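Local atomic coordinates of putative exported protein (Bordetella pertussis Tohama I, PDB entry 2PFZ), a protein that binds pyroglutamic acid as the extracytoplasmic solute receptor of what is probably a tripartite ATP-independent periplasmic (TRAP) transport system. Residues 117-121 with 243-247. Numbering follows the deposited sequence.
Sequences VAWPP and SQEKN. With PCA (pyroglutamic acid), chain B.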
loop_
_atom_site.group_PDB
_atom_site.type_symbol
_atom_site.label_atom_id
_atom_site.label_comp_id
_atom_site.label_asym_id
_atom_site.label_seq_id
_atom_site.Cartn_x
_atom_site.Cartn_y
_atom_site.Cartn_z
ATOM N N VAL A 117 0.931 3.546 6.856
ATOM C CA VAL A 117 1.164 2.193 7.329
ATOM C C VAL A 117 1.413 1.186 6.225
ATOM O O VAL A 117 0.826 1.269 5.166
ATOM C CB VAL A 117 0.202 1.668 8.471
ATOM C CG1 VAL A 117 -0.814 2.720 9.032
ATOM C CG2 VAL A 117 -0.380 0.291 8.216
ATOM N N ALA A 118 2.323 0.259 6.493
ATOM C CA ALA A 118 2.704 -0.734 5.496
ATOM C C ALA A 118 1.686 -1.855 5.421
ATOM O O ALA A 118 1.245 -2.364 6.443
ATOM C CB ALA A 118 4.080 -1.323 5.830
ATOM N N TRP A 119 1.331 -2.226 4.194
ATOM C CA TRP A 119 0.677 -3.502 3.907
ATOM C C TRP A 119 1.699 -4.608 4.220
ATOM O O TRP A 119 2.901 -4.345 4.278
ATOM C CB TRP A 119 0.337 -3.585 2.412
ATOM C CG TRP A 119 -0.867 -2.792 1.956
ATOM C CD1 TRP A 119 -0.886 -1.498 1.527
ATOM C CD2 TRP A 119 -2.192 -3.281 1.830
ATOM N NE1 TRP A 119 -2.156 -1.136 1.137
ATOM C CE2 TRP A 119 -2.990 -2.213 1.334
ATOM C CE3 TRP A 119 -2.803 -4.503 2.118
ATOM C CZ2 TRP A 119 -4.351 -2.352 1.093
ATOM C CZ3 TRP A 119 -4.161 -4.638 1.885
ATOM C CH2 TRP A 119 -4.919 -3.571 1.366
ATOM N N PRO A 120 1.227 -5.854 4.420
ATOM C CA PRO A 120 2.158 -6.980 4.630
ATOM C C PRO A 120 3.066 -7.293 3.421
ATOM O O PRO A 120 2.833 -6.807 2.303
ATOM C CB PRO A 120 1.224 -8.136 4.966
ATOM C CG PRO A 120 -0.076 -7.406 5.490
ATOM C CD PRO A 120 -0.177 -6.278 4.559
ATOM N N PRO A 121 4.145 -8.065 3.656
ATOM C CA PRO A 121 5.108 -8.338 2.586
ATOM C C PRO A 121 4.485 -9.017 1.380
ATOM O O PRO A 121 3.647 -9.913 1.530
ATOM C CB PRO A 121 6.125 -9.246 3.272
ATOM C CG PRO A 121 6.042 -8.840 4.729
ATOM C CD PRO A 121 4.568 -8.689 4.932
ATOM N N SER A 243 -0.711 -4.820 11.124
ATOM C CA SER A 243 -0.257 -5.322 9.840
ATOM C C SER A 243 0.669 -6.516 10.056
ATOM O O SER A 243 0.465 -7.582 9.475
ATOM C CB SER A 243 0.482 -4.225 9.071
ATOM O OG SER A 243 0.795 -4.683 7.754
ATOM N N GLN A 244 1.654 -6.344 10.929
ATOM C CA GLN A 244 2.647 -7.413 11.181
ATOM C C GLN A 244 2.018 -8.591 11.907
ATOM O O GLN A 244 2.249 -9.744 11.534
ATOM C CB GLN A 244 3.796 -6.873 12.010
ATOM C CG GLN A 244 4.841 -7.959 12.368
ATOM C CD GLN A 244 6.051 -7.389 13.069
ATOM O OE1 GLN A 244 6.828 -8.132 13.677
ATOM N NE2 GLN A 244 6.239 -6.074 12.978
ATOM N N GLU A 245 1.237 -8.291 12.948
ATOM C CA GLU A 245 0.589 -9.337 13.758
ATOM C C GLU A 245 -0.336 -10.243 12.955
ATOM O O GLU A 245 -0.329 -11.477 13.134
ATOM C CB GLU A 245 -0.107 -8.708 14.977
ATOM C CG GLU A 245 0.913 -8.248 16.053
ATOM C CD GLU A 245 0.271 -7.620 17.266
ATOM O OE1 GLU A 245 -0.981 -7.675 17.402
ATOM O OE2 GLU A 245 1.021 -7.066 18.092
ATOM N N LYS A 246 -1.113 -9.656 12.047
ATOM C CA LYS A 246 -2.097 -10.442 11.284
ATOM C C LYS A 246 -1.509 -11.177 10.082
ATOM O O LYS A 246 -2.136 -12.102 9.529
ATOM C CB LYS A 246 -3.288 -9.564 10.878
ATOM C CG LYS A 246 -4.173 -9.201 12.053
ATOM C CD LYS A 246 -5.358 -8.352 11.626
ATOM C CE LYS A 246 -5.915 -7.570 12.812
ATOM N NZ LYS A 246 -6.352 -8.420 13.961
ATOM N N ASN A 247 -0.297 -10.787 9.685
ATOM C CA ASN A 247 0.336 -11.370 8.503
ATOM C C ASN A 247 0.434 -12.900 8.640
ATOM O O ASN A 247 0.066 -13.642 7.706
ATOM C CB ASN A 247 1.698 -10.695 8.239
ATOM C CG ASN A 247 2.424 -11.242 7.002
ATOM O OD1 ASN A 247 3.633 -11.517 7.061
ATOM N ND2 ASN A 247 1.708 -11.401 5.897
HETATM N N PCA B . -3.187 -5.208 -1.239
HETATM C CA PCA B . -3.557 -4.035 -2.055
HETATM C CB PCA B . -2.343 -3.142 -2.315
HETATM C CG PCA B . -1.164 -3.833 -1.656
HETATM C CD PCA B . -1.776 -5.029 -0.988
HETATM O OE PCA B . -1.139 -5.790 -0.243
HETATM C C PCA B . -4.028 -4.564 -3.390
HETATM O O PCA B . -4.697 -3.870 -4.167
HETATM O OXT PCA B . -3.727 -5.727 -3.703
HETATM O O HOH W 1 1.455 -11.100 3.069
#
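S243 and N247, one turn apart on the long helix 222-256, meet the backbone and proline rings of 117-121, where strand 111-118 gives way to the loop that carries W119 of the ligand pocket. S243 CB lies 3.3 Å from A118 O; OG, turned anti to the backbone N (chi1 -174°), donates to that same oxygen at 2.7 Å. The bond meets the carbonyl at a C=O...OG angle of 145°, with the donor tilted 26° from the carbonyl plane. OG also rests 3.6 Å from P120 CG. Serine suits this buried place because its short side chain holds a hydroxyl close to the backbone, within bonding range of both A118 O and Y88 OH. Next along the helix, N247 lays its amide against the prolines: ND2 is 3.4 Å from P120 CB, OD1 3.7 Å from P121 CD. A water links ND2, weakly, to P121 O. Both prolines suit their places, having no N-H to satisfy and a rigid ring to pack. Between A118 and P120, W119 turns away from the helix and lays an indole face over pyroglutamic acid, whose CD sits 3.3 Å above the ring plane, offset toward the rim. The chemistry implies a pocket wall joined to the helix by one direct hydrogen bond, a weaker water bridge and proline packing.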